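Local coordinates for protein oxaloacetate acetyl hydrolase (Cryphonectria parasitica, PDB 3LYE) that is an enzyme of the phosphoenolpyruvate phosphomutase family, with a TIM-barrel fold, four chains in its assembly and calcium ions bound in the crystal, at residues M104-V109 and K156-S161; V147-A152 and E190-G195; T169-S174 and I181-A186; A207-A212 and W216-N221. All blocks are in the same frame, centred on the assembly; numbering follows the deposited sequence.

Contact 1: M104-V109 and K156-S161; sequences MVARTV and KRRLRS
V109 and K156 form the larger, buried half of this contact between two helices that flank the barrel. The CG1 methyl of V109, placed anti to the backbone N (chi1 173°), points at the last full turn of helix 142-158 and lies 4.3 Å from the backbone N of K156 and 4.5 Å from its CB. To segment 104-109 K156 offers the root of its side chain; the rest leads away from V109, and NZ ends in a salt bridge with D193.

The other half is looser, with R158 as its exposed member and A106 buried. R158 has CG anti to the backbone N, and a bend at chi3 (67°) carries the guanidinium back toward A106. NH2 comes to 4.1 Å from A106 CB, and the methyl sits at the edge of the guanidinium, near its plane. This is a plain van der Waals approach. V294 of a second subunit packs on both A106 and R158.

Beyond R158 the chain turns away in a Schellman motif: S161 N bonds to K156 O at 3.1 Å, and R160, with positive phi, bonds through its N to R157 O.

The contact joins the C-terminal end of helix 142-158 to the middle of helix 102-114. The same interface continues one turn back, where V105 and V109 pack on A152, and one turn further along helix 102-114, where L159 and K156 meet I113.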
loop_
_atom_site.group_PDB
_atom_site.type_symbol
_atom_site.label_atom_id
_atom_site.label_comp_id
_atom_site.label_asym_id
_atom_site.label_seq_id
_atom_site.Cartn_x
_atom_site.Cartn_y
_atom_site.Cartn_z
ATOM N N MET A 104 3.397 -19.023 1.775
ATOM C CA MET A 104 2.427 -17.928 1.824
ATOM C C MET A 104 1.417 -18.099 2.953
ATOM O O MET A 104 1.007 -17.118 3.556
ATOM C CB MET A 104 1.754 -17.746 0.474
ATOM C CG MET A 104 2.593 -16.983 -0.533
ATOM S SD MET A 104 3.074 -15.329 -0.015
ATOM C CE MET A 104 1.482 -14.608 0.327
ATOM N N VAL A 105 1.021 -19.335 3.246
ATOM C CA VAL A 105 0.103 -19.576 4.350
ATOM C C VAL A 105 0.763 -19.059 5.626
ATOM O O VAL A 105 0.170 -18.380 6.438
ATOM C CB VAL A 105 -0.252 -21.042 4.479
ATOM C CG1 VAL A 105 -1.052 -21.278 5.739
ATOM C CG2 VAL A 105 -1.001 -21.533 3.240
ATOM N N ALA A 106 2.015 -19.468 5.826
ATOM C CA ALA A 106 2.780 -19.043 6.988
ATOM C C ALA A 106 2.940 -17.528 7.037
ATOM O O ALA A 106 2.760 -16.914 8.085
ATOM C CB ALA A 106 4.144 -19.712 6.986
ATOM N N ARG A 107 3.272 -16.921 5.903
ATOM C CA ARG A 107 3.428 -15.468 5.837
ATOM C C ARG A 107 2.130 -14.776 6.245
ATOM O O ARG A 107 2.146 -13.820 6.968
ATOM C CB ARG A 107 3.822 -15.072 4.418
ATOM C CG ARG A 107 4.083 -13.583 4.282
ATOM C CD ARG A 107 4.689 -13.303 2.912
ATOM N NE ARG A 107 4.916 -11.877 2.673
ATOM C CZ ARG A 107 5.956 -11.202 3.155
ATOM N NH1 ARG A 107 6.887 -11.812 3.863
ATOM N NH2 ARG A 107 6.049 -9.894 2.935
ATOM N N THR A 108 1.008 -15.294 5.763
ATOM C CA THR A 108 -0.293 -14.731 6.068
ATOM C C THR A 108 -0.571 -14.796 7.568
ATOM O O THR A 108 -0.969 -13.811 8.176
ATOM C CB THR A 108 -1.396 -15.467 5.271
ATOM O OG1 THR A 108 -1.189 -15.281 3.856
ATOM C CG2 THR A 108 -2.768 -14.933 5.639
ATOM N N VAL A 109 -0.363 -15.970 8.173
ATOM C CA VAL A 109 -0.607 -16.106 9.583
ATOM C C VAL A 109 0.318 -15.168 10.362
ATOM O O VAL A 109 -0.128 -14.523 11.300
ATOM C CB VAL A 109 -0.479 -17.599 10.031
ATOM C CG1 VAL A 109 -0.563 -17.687 11.564
ATOM C CG2 VAL A 109 -1.570 -18.426 9.374
ATOM N N LYS A 156 1.808 -20.139 14.146
ATOM C CA LYS A 156 1.265 -19.593 15.383
ATOM C C LYS A 156 2.069 -20.094 16.577
ATOM O O LYS A 156 2.305 -19.345 17.520
ATOM C CB LYS A 156 -0.239 -19.795 15.499
ATOM C CG LYS A 156 -0.743 -21.109 15.905
ATOM C CD LYS A 156 -2.220 -21.348 15.548
ATOM C CE LYS A 156 -2.815 -22.647 16.119
ATOM N NZ LYS A 156 -3.270 -22.597 17.575
ATOM N N ARG A 157 2.528 -21.345 16.530
ATOM C CA ARG A 157 3.333 -21.895 17.612
ATOM C C ARG A 157 4.722 -21.244 17.673
ATOM O O ARG A 157 5.203 -20.877 18.768
ATOM C CB ARG A 157 3.474 -23.394 17.424
ATOM C CG ARG A 157 2.211 -24.117 17.789
ATOM C CD ARG A 157 2.290 -25.640 17.549
ATOM N NE ARG A 157 3.540 -26.255 18.054
ATOM C CZ ARG A 157 3.787 -26.580 19.319
ATOM N NH1 ARG A 157 4.965 -27.094 19.645
ATOM N NH2 ARG A 157 2.871 -26.401 20.261
ATOM N N ARG A 158 5.376 -21.067 16.524
ATOM C CA ARG A 158 6.714 -20.455 16.466
ATOM C C ARG A 158 6.673 -19.036 17.021
ATOM O O ARG A 158 7.611 -18.578 17.693
ATOM C CB ARG A 158 7.156 -20.480 15.006
ATOM C CG ARG A 158 8.444 -19.885 14.621
ATOM C CD ARG A 158 8.840 -20.451 13.208
ATOM N NE ARG A 158 7.929 -20.003 12.140
ATOM C CZ ARG A 158 7.123 -20.735 11.342
ATOM N NH1 ARG A 158 6.999 -22.059 11.382
ATOM N NH2 ARG A 158 6.409 -20.087 10.433
ATOM N N LEU A 159 5.566 -18.349 16.791
ATOM C CA LEU A 159 5.394 -16.966 17.263
ATOM C C LEU A 159 4.830 -16.870 18.677
ATOM O O LEU A 159 4.521 -15.766 19.128
ATOM C CB LEU A 159 4.533 -16.187 16.274
ATOM C CG LEU A 159 5.180 -16.117 14.903
ATOM C CD1 LEU A 159 4.278 -15.376 13.911
ATOM C CD2 LEU A 159 6.538 -15.491 14.889
ATOM N N ARG A 160 4.592 -18.012 19.329
ATOM C CA ARG A 160 4.079 -18.028 20.697
ATOM C C ARG A 160 2.815 -17.202 20.849
ATOM O O ARG A 160 2.607 -16.510 21.826
ATOM C CB ARG A 160 5.222 -17.578 21.628
ATOM C CG ARG A 160 6.363 -18.619 21.463
ATOM C CD ARG A 160 7.639 -18.474 22.269
ATOM N NE ARG A 160 7.635 -17.479 23.313
ATOM C CZ ARG A 160 8.720 -16.793 23.669
ATOM N NH1 ARG A 160 8.636 -15.891 24.651
ATOM N NH2 ARG A 160 9.875 -17.000 23.026
ATOM N N SER A 161 1.927 -17.390 19.890
ATOM C CA SER A 161 0.681 -16.659 19.846
ATOM C C SER A 161 -0.554 -17.460 20.215
ATOM O O SER A 161 -0.603 -18.657 19.995
ATOM C CB SER A 161 0.509 -16.153 18.408
ATOM O OG SER A 161 -0.749 -15.572 18.156
#

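Contact 2: V147-A152 and E190-G195; sequences VRIRAA and EGADVG
R150 reaches across to E190 and grips its carboxylate side-on, with NE and NH2 each taking one oxygen. NH2 to OE2 is 3.0 Å and nearly straight (166°), with OE2 in the guanidinium plane; NE to OE1 is 3.1 Å, and OE1 is somewhat tilted from that plane. The two planes stand 77° apart, so both nitrogens approach the oxygens from above the carboxylate plane. A bend at chi3 of R150 (-67°) turns the guanidinium to this position, while E190 folds at chi2 to present both oxygens.

Next to the ion pair, I149 points toward E190 and A192. Its CG2 touches E190 CB at 3.9 Å and A192 CB at 4.4 Å, the apolar part of the contact. Helix 142-158 thus packs on the alpha-to-beta link of the barrel from helix 177-189 to strand 194-197, where G191 forms a Schellman motif at positive phi.

R150 has a further partner, since NH1 donates to the backbone O of A298 of a second subunit. One guanidinium therefore joins helix 142-158 and E190 to a neighbouring subunit, and its charge is probably balanced largely by E190 at this partly buried site.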
loop_
_atom_site.group_PDB
_atom_site.type_symbol
_atom_site.label_atom_id
_atom_site.label_comp_id
_atom_site.label_asym_id
_atom_site.label_seq_id
_atom_site.Cartn_x
_atom_site.Cartn_y
_atom_site.Cartn_z
ATOM N N VAL A 147 -1.600 -29.647 4.508
ATOM C CA VAL A 147 -0.338 -28.925 4.322
ATOM C C VAL A 147 -0.619 -27.455 4.745
ATOM O O VAL A 147 0.192 -26.823 5.420
ATOM C CB VAL A 147 0.156 -28.983 2.858
ATOM C CG1 VAL A 147 1.255 -27.974 2.632
ATOM C CG2 VAL A 147 0.664 -30.360 2.545
ATOM N N ARG A 148 -1.758 -26.907 4.317
ATOM C CA ARG A 148 -2.109 -25.532 4.680
ATOM C C ARG A 148 -2.304 -25.410 6.189
ATOM O O ARG A 148 -1.742 -24.504 6.839
ATOM C CB ARG A 148 -3.369 -25.049 3.884
ATOM C CG ARG A 148 -3.142 -25.322 2.349
ATOM C CD ARG A 148 -3.580 -24.473 1.173
ATOM N NE ARG A 148 -4.939 -24.681 0.931
ATOM C CZ ARG A 148 -5.716 -24.549 -0.171
ATOM N NH1 ARG A 148 -5.352 -24.503 -1.480
ATOM N NH2 ARG A 148 -6.983 -24.648 0.119
ATOM N N ILE A 149 -3.059 -26.327 6.782
ATOM C CA ILE A 149 -3.306 -26.249 8.205
ATOM C C ILE A 149 -1.984 -26.361 8.984
ATOM O O ILE A 149 -1.730 -25.593 9.906
ATOM C CB ILE A 149 -4.304 -27.320 8.665
ATOM C CG1 ILE A 149 -5.666 -27.162 7.964
ATOM C CG2 ILE A 149 -4.479 -27.267 10.156
ATOM C CD1 ILE A 149 -6.365 -25.871 8.260
ATOM N N ARG A 150 -1.148 -27.307 8.596
ATOM C CA ARG A 150 0.132 -27.528 9.249
ATOM C C ARG A 150 0.999 -26.293 9.229
ATOM O O ARG A 150 1.622 -25.945 10.228
ATOM C CB ARG A 150 0.860 -28.686 8.511
ATOM C CG ARG A 150 1.926 -29.427 9.193
ATOM C CD ARG A 150 2.297 -30.711 8.419
ATOM N NE ARG A 150 1.226 -31.705 8.410
ATOM C CZ ARG A 150 0.686 -32.256 7.326
ATOM N NH1 ARG A 150 1.089 -31.947 6.112
ATOM N NH2 ARG A 150 -0.283 -33.141 7.463
ATOM N N ALA A 151 1.076 -25.653 8.070
ATOM C CA ALA A 151 1.877 -24.443 7.949
ATOM C C ALA A 151 1.377 -23.341 8.886
ATOM O O ALA A 151 2.147 -22.648 9.537
ATOM C CB ALA A 151 1.915 -23.966 6.502
ATOM N N ALA A 152 0.064 -23.176 8.936
ATOM C CA ALA A 152 -0.558 -22.181 9.774
ATOM C C ALA A 152 -0.322 -22.431 11.261
ATOM O O ALA A 152 0.073 -21.513 11.993
ATOM C CB ALA A 152 -2.036 -22.088 9.456
ATOM N N GLU A 190 -4.098 -31.739 13.517
ATOM C CA GLU A 190 -2.955 -30.935 13.086
ATOM C C GLU A 190 -2.784 -29.653 13.911
ATOM O O GLU A 190 -1.775 -28.956 13.737
ATOM C CB GLU A 190 -2.995 -30.608 11.597
ATOM C CG GLU A 190 -2.959 -31.774 10.669
ATOM C CD GLU A 190 -1.622 -32.467 10.581
ATOM O OE1 GLU A 190 -0.582 -31.864 10.931
ATOM O OE2 GLU A 190 -1.618 -33.615 10.103
ATOM N N GLY A 191 -3.764 -29.322 14.747
ATOM C CA GLY A 191 -3.684 -28.160 15.607
ATOM C C GLY A 191 -4.699 -27.046 15.426
ATOM O O GLY A 191 -4.599 -26.049 16.116
ATOM N N ALA A 192 -5.655 -27.187 14.522
ATOM C CA ALA A 192 -6.652 -26.159 14.373
ATOM C C ALA A 192 -7.443 -26.083 15.683
ATOM O O ALA A 192 -7.704 -27.093 16.352
ATOM C CB ALA A 192 -7.525 -26.424 13.190
ATOM N N ASP A 193 -7.866 -24.868 16.020
ATOM C CA ASP A 193 -8.595 -24.601 17.234
ATOM C C ASP A 193 -10.110 -24.683 17.182
ATOM O O ASP A 193 -10.747 -24.943 18.196
ATOM C CB ASP A 193 -8.238 -23.180 17.696
ATOM C CG ASP A 193 -6.755 -23.002 17.948
ATOM O OD1 ASP A 193 -6.075 -22.255 17.204
ATOM O OD2 ASP A 193 -6.265 -23.579 18.945
ATOM N N VAL A 194 -10.659 -24.442 16.001
ATOM C CA VAL A 194 -12.078 -24.437 15.765
ATOM C C VAL A 194 -12.339 -24.943 14.370
ATOM O O VAL A 194 -11.520 -24.744 13.475
ATOM C CB VAL A 194 -12.587 -22.950 15.812
ATOM C CG1 VAL A 194 -14.083 -22.834 15.551
ATOM C CG2 VAL A 194 -12.191 -22.267 17.136
ATOM N N GLY A 195 -13.485 -25.571 14.155
ATOM C CA GLY A 195 -13.828 -26.050 12.842
ATOM C C GLY A 195 -15.006 -25.261 12.259
ATOM O O GLY A 195 -15.825 -24.691 12.987
#

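Contact 3: T169-S174 and I181-A186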
loop_
_atom_site.group_PDB
_atom_site.type_symbol
_atom_site.label_atom_id
_atom_site.label_comp_id
_atom_site.label_asym_id
_atom_site.label_seq_id
_atom_site.Cartn_x
_atom_site.Cartn_y
_atom_site.Cartn_z
ATOM N N THR A 169 -13.903 -26.069 5.843
ATOM C CA THR A 169 -13.998 -27.030 4.772
ATOM C C THR A 169 -15.213 -26.641 3.937
ATOM O O THR A 169 -16.317 -26.415 4.444
ATOM C CB THR A 169 -14.065 -28.526 5.167
ATOM O OG1 THR A 169 -14.186 -29.312 3.973
ATOM C CG2 THR A 169 -15.197 -28.845 6.053
ATOM N N ASP A 170 -14.960 -26.601 2.646
ATOM C CA ASP A 170 -15.948 -26.286 1.633
ATOM C C ASP A 170 -16.281 -27.563 0.858
ATOM O O ASP A 170 -16.842 -27.494 -0.224
ATOM C CB ASP A 170 -15.344 -25.287 0.661
ATOM C CG ASP A 170 -15.344 -23.890 1.209
ATOM O OD1 ASP A 170 -16.436 -23.308 1.272
ATOM O OD2 ASP A 170 -14.272 -23.380 1.575
ATOM N N ALA A 171 -15.967 -28.724 1.431
ATOM C CA ALA A 171 -16.218 -30.006 0.769
ATOM C C ALA A 171 -17.646 -30.569 0.769
ATOM O O ALA A 171 -17.897 -31.560 0.087
ATOM C CB ALA A 171 -15.294 -31.073 1.379
ATOM N N LEU A 172 -18.579 -29.981 1.504
ATOM C CA LEU A 172 -19.937 -30.533 1.533
ATOM C C LEU A 172 -20.615 -30.798 0.202
ATOM O O LEU A 172 -21.105 -31.896 -0.032
ATOM C CB LEU A 172 -20.852 -29.681 2.407
ATOM C CG LEU A 172 -22.226 -30.283 2.701
ATOM C CD1 LEU A 172 -22.135 -31.505 3.603
ATOM C CD2 LEU A 172 -23.103 -29.233 3.341
ATOM N N GLN A 173 -20.615 -29.804 -0.668
ATOM C CA GLN A 173 -21.256 -29.919 -1.972
ATOM C C GLN A 173 -20.695 -31.014 -2.868
ATOM O O GLN A 173 -21.433 -31.867 -3.364
ATOM C CB GLN A 173 -21.118 -28.569 -2.676
ATOM C CG GLN A 173 -21.897 -28.381 -3.963
ATOM C CD GLN A 173 -21.743 -26.965 -4.494
ATOM O OE1 GLN A 173 -22.184 -26.651 -5.598
ATOM N NE2 GLN A 173 -21.095 -26.101 -3.705
ATOM N N SER A 174 -19.384 -31.002 -3.064
ATOM C CA SER A 174 -18.757 -31.987 -3.920
ATOM C C SER A 174 -18.380 -33.341 -3.347
ATOM O O SER A 174 -18.358 -34.327 -4.098
ATOM C CB SER A 174 -17.511 -31.375 -4.546
ATOM O OG SER A 174 -16.495 -31.184 -3.573
ATOM N N ILE A 181 -16.561 -34.019 7.889
ATOM C CA ILE A 181 -16.268 -34.409 9.259
ATOM C C ILE A 181 -14.855 -34.990 9.371
ATOM O O ILE A 181 -14.102 -34.653 10.297
ATOM C CB ILE A 181 -17.318 -35.431 9.777
ATOM C CG1 ILE A 181 -18.722 -34.798 9.813
ATOM C CG2 ILE A 181 -16.973 -35.902 11.160
ATOM C CD1 ILE A 181 -18.798 -33.442 10.543
ATOM N N GLU A 182 -14.464 -35.834 8.424
ATOM C CA GLU A 182 -13.126 -36.424 8.479
ATOM C C GLU A 182 -12.059 -35.337 8.271
ATOM O O GLU A 182 -10.986 -35.381 8.883
ATOM C CB GLU A 182 -13.011 -37.574 7.478
ATOM C CG GLU A 182 -14.029 -38.705 7.755
ATOM C CD GLU A 182 -13.829 -39.929 6.886
ATOM O OE1 GLU A 182 -12.971 -39.876 5.982
ATOM O OE2 GLU A 182 -14.531 -40.944 7.105
ATOM N N ARG A 183 -12.337 -34.362 7.418
ATOM C CA ARG A 183 -11.371 -33.282 7.183
ATOM C C ARG A 183 -11.198 -32.413 8.415
ATOM O O ARG A 183 -10.103 -31.984 8.729
ATOM C CB ARG A 183 -11.804 -32.391 6.032
ATOM C CG ARG A 183 -11.554 -33.011 4.718
ATOM C CD ARG A 183 -12.008 -32.173 3.524
ATOM N NE ARG A 183 -11.648 -32.894 2.322
ATOM C CZ ARG A 183 -10.956 -32.424 1.293
ATOM N NH1 ARG A 183 -10.598 -31.156 1.222
ATOM N NH2 ARG A 183 -10.650 -33.232 0.291
ATOM N N LEU A 184 -12.295 -32.162 9.103
ATOM C CA LEU A 184 -12.277 -31.350 10.300
ATOM C C LEU A 184 -11.540 -32.102 11.405
ATOM O O LEU A 184 -10.739 -31.518 12.122
ATOM C CB LEU A 184 -13.679 -30.947 10.711
ATOM C CG LEU A 184 -14.333 -29.917 9.782
ATOM C CD1 LEU A 184 -15.791 -29.718 10.252
ATOM C CD2 LEU A 184 -13.591 -28.605 9.743
ATOM N N ARG A 185 -11.800 -33.397 11.541
ATOM C CA ARG A 185 -11.101 -34.166 12.562
ATOM C C ARG A 185 -9.597 -34.148 12.272
ATOM O O ARG A 185 -8.763 -34.015 13.187
ATOM C CB ARG A 185 -11.585 -35.608 12.594
ATOM C CG ARG A 185 -12.885 -35.770 13.254
ATOM C CD ARG A 185 -13.204 -37.232 13.449
ATOM N NE ARG A 185 -14.499 -37.356 14.103
ATOM C CZ ARG A 185 -15.515 -38.087 13.664
ATOM N NH1 ARG A 185 -16.643 -38.101 14.364
ATOM N NH2 ARG A 185 -15.399 -38.818 12.552
ATOM N N ALA A 186 -9.224 -34.292 11.008
ATOM C CA ALA A 186 -7.814 -34.289 10.641
ATOM C C ALA A 186 -7.205 -32.919 10.951
ATOM O O ALA A 186 -6.087 -32.828 11.451
ATOM C CB ALA A 186 -7.621 -34.662 9.195
#
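T169, R183 and L184 bring the end of barrel strand 164-169 against helix 177-189, at the beta-to-alpha connection where an ST turn starts the excursion from the strand. T169 contributes most. Its OG1 is anti to the backbone N (chi1 179°), which leaves CG2 between the N and the carbonyl carbon, aimed at L184: CG2 is 4.0 Å from L184 CG and equally far from CD2. L184 itself leaves its helix to one side, and it is the end of its side chain that comes round to T169.

On its other branch T169 meets R183, whose side chain runs extended from CG to NE and crosses that of the threonine at about a right angle. The touching atoms are R183 CD and T169 OG1, 3.6 Å apart. The charged end of R183 lies past this crossing, in salt bridges from NE to E179 and from NH1 to D124, with NH2 bonded to V140 O. D124 also bonds to T169 OG1, so one carboxylate ties the threonine and the arginine together in a buried setting.

A171 completes the contact from the turn. Its N-H bonds to T169 OG1 at 3.2 Å (158°), closing the ST turn, and its CB lies over one face of the R183 guanidinium, 4.2 Å from NE.

Contact 4: A207-A212 and W216-N221; sequences AAAVAA and WPLLLN
L218 meets A209 and V210 through a single methyl, and the direct contact between helix 203-213 and the residues leading to strand 219-223 is apolar. CD1 of L218 rests on the helix surface, 3.6 Å from V210 CA and 3.6 Å from the carbonyl O of A209. It lies 4.0 Å from A209 CB and the same distance from V210 CG2, so the methyl fits against backbone and side chains at once. L218 leaves its backbone toward the helix, with CG anti to the carbonyl carbon (chi1 -61°), and its side chain and that of V210 run past each other in opposite directions.

The polar link is made by water. One molecule donates to V210 O at 2.9 Å and to W216 O at 2.7 Å, using both its hydrogens to bridge two carbonyl oxygens, both acceptors, which need a donor between them. It joins the last turn of the helix to the loop before the strand, next to the leucine contact.

These interactions lie in the return half of a beta-alpha-beta crossover, from strand 194-197 through helix 203-213 to strand 219-223. Strand 219-223 lies between strands 194-197 and 243-247, and L220 bonds to I243 and I245 of the latter. On the helix, A209 packs on L197 of the preceding strand and on Y177 of helix 177-189, and V210 on F241.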
loop_
_atom_site.group_PDB
_atom_site.type_symbol
_atom_site.label_atom_id
_atom_site.label_comp_id
_atom_site.label_asym_id
_atom_site.label_seq_id
_atom_site.Cartn_x
_atom_site.Cartn_y
_atom_site.Cartn_z
ATOM N N ALA A 207 -26.624 -29.176 13.512
ATOM C CA ALA A 207 -26.553 -29.703 14.873
ATOM C C ALA A 207 -25.763 -30.999 14.951
ATOM O O ALA A 207 -25.094 -31.283 15.959
ATOM C CB ALA A 207 -27.950 -29.918 15.437
ATOM N N ALA A 208 -25.825 -31.772 13.871
ATOM C CA ALA A 208 -25.124 -33.046 13.806
ATOM C C ALA A 208 -23.631 -32.849 13.679
ATOM O O ALA A 208 -22.858 -33.625 14.244
ATOM C CB ALA A 208 -25.645 -33.874 12.653
ATOM N N ALA A 209 -23.208 -31.838 12.936
ATOM C CA ALA A 209 -21.776 -31.605 12.789
ATOM C C ALA A 209 -21.214 -31.228 14.159
ATOM O O ALA A 209 -20.128 -31.662 14.546
ATOM C CB ALA A 209 -21.507 -30.500 11.792
ATOM N N VAL A 210 -21.956 -30.405 14.893
ATOM C CA VAL A 210 -21.509 -29.996 16.216
ATOM C C VAL A 210 -21.339 -31.244 17.104
ATOM O O VAL A 210 -20.341 -31.394 17.813
ATOM C CB VAL A 210 -22.488 -29.021 16.884
ATOM C CG1 VAL A 210 -22.083 -28.834 18.337
ATOM C CG2 VAL A 210 -22.526 -27.673 16.151
ATOM N N ALA A 211 -22.325 -32.132 17.076
ATOM C CA ALA A 211 -22.241 -33.339 17.885
ATOM C C ALA A 211 -21.125 -34.304 17.439
ATOM O O ALA A 211 -20.504 -35.002 18.258
ATOM C CB ALA A 211 -23.578 -34.064 17.867
ATOM N N ALA A 212 -20.842 -34.335 16.145
ATOM C CA ALA A 212 -19.819 -35.235 15.632
ATOM C C ALA A 212 -18.430 -34.822 16.036
ATOM O O ALA A 212 -17.536 -35.674 16.170
ATOM C CB ALA A 212 -19.886 -35.278 14.134
ATOM N N TRP A 216 -14.798 -30.429 20.467
ATOM C CA TRP A 216 -14.001 -29.453 19.721
ATOM C C TRP A 216 -14.990 -28.427 19.202
ATOM O O TRP A 216 -15.982 -28.789 18.573
ATOM C CB TRP A 216 -13.244 -30.161 18.620
ATOM C CG TRP A 216 -12.226 -29.356 17.882
ATOM C CD1 TRP A 216 -11.104 -28.784 18.391
ATOM C CD2 TRP A 216 -12.211 -29.096 16.487
ATOM N NE1 TRP A 216 -10.391 -28.166 17.395
ATOM C CE2 TRP A 216 -11.051 -28.348 16.211
ATOM C CE3 TRP A 216 -13.077 -29.422 15.436
ATOM C CZ2 TRP A 216 -10.720 -27.941 14.931
ATOM C CZ3 TRP A 216 -12.738 -29.061 14.177
ATOM C CH2 TRP A 216 -11.583 -28.283 13.922
ATOM N N PRO A 217 -14.699 -27.129 19.396
ATOM C CA PRO A 217 -15.650 -26.107 18.961
ATOM C C PRO A 217 -15.787 -25.832 17.495
ATOM O O PRO A 217 -14.819 -25.919 16.736
ATOM C CB PRO A 217 -15.126 -24.839 19.646
ATOM C CG PRO A 217 -13.711 -25.076 19.941
ATOM C CD PRO A 217 -13.477 -26.557 19.979
ATOM N N LEU A 218 -17.026 -25.551 17.105
ATOM C CA LEU A 218 -17.356 -25.213 15.726
ATOM C C LEU A 218 -17.857 -23.768 15.670
ATOM O O LEU A 218 -18.429 -23.212 16.623
ATOM C CB LEU A 218 -18.440 -26.101 15.124
ATOM C CG LEU A 218 -18.136 -27.595 15.026
ATOM C CD1 LEU A 218 -19.161 -28.254 14.106
ATOM C CD2 LEU A 218 -16.727 -27.803 14.540
ATOM N N LEU A 219 -17.699 -23.222 14.479
ATOM C CA LEU A 219 -18.096 -21.882 14.124
ATOM C C LEU A 219 -19.135 -22.046 12.995
ATOM O O LEU A 219 -18.949 -22.809 12.046
ATOM C CB LEU A 219 -16.864 -21.111 13.658
ATOM C CG LEU A 219 -17.040 -19.681 13.156
ATOM C CD1 LEU A 219 -15.718 -18.927 13.186
ATOM C CD2 LEU A 219 -17.615 -19.650 11.734
ATOM N N LEU A 220 -20.214 -21.287 13.103
ATOM C CA LEU A 220 -21.304 -21.262 12.141
ATOM C C LEU A 220 -21.210 -19.974 11.325
ATOM O O LEU A 220 -21.200 -18.894 11.884
ATOM C CB LEU A 220 -22.660 -21.283 12.866
ATOM C CG LEU A 220 -23.895 -21.195 11.987
ATOM C CD1 LEU A 220 -23.976 -22.351 11.020
ATOM C CD2 LEU A 220 -25.131 -21.130 12.830
ATOM N N ASN A 221 -21.130 -20.090 10.011
ATOM C CA ASN A 221 -21.084 -18.929 9.137
ATOM C C ASN A 221 -22.456 -18.685 8.533
ATOM O O ASN A 221 -22.933 -19.473 7.723
ATOM C CB ASN A 221 -20.098 -19.130 8.016
ATOM C CG ASN A 221 -20.068 -17.954 7.054
ATOM O OD1 ASN A 221 -20.411 -16.816 7.393
ATOM N ND2 ASN A 221 -19.674 -18.233 5.834
HETATM O O HOH W 1 -18.637 -29.262 18.758
#

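In the fold
The four contacts follow one arc of the barrel wall, from its outer helices to the seam where strands 194-197 and 219-223 meet. Contacts 1 and 2, with centres 11 Å apart, share helix 142-158 and are joined by K156 NZ to D193 OD1 (2.8 Å); both also touch a second subunit. Contact 3 borders contact 2, where L184 CD2 lies 4.0 Å from G195 CA, and contact 4, where R185 NH1 probably bonds to A212 O (3.2 Å). Contacts 2 and 4 close the barrel through probable bonds from G195 N to P217 O and from L219 N to G195 O. The T169 side chain of contact 3 is about 13 Å from a bound calcium ion, but the calcium ligands D94, D96, E224 and N225 lie outside all four contacts.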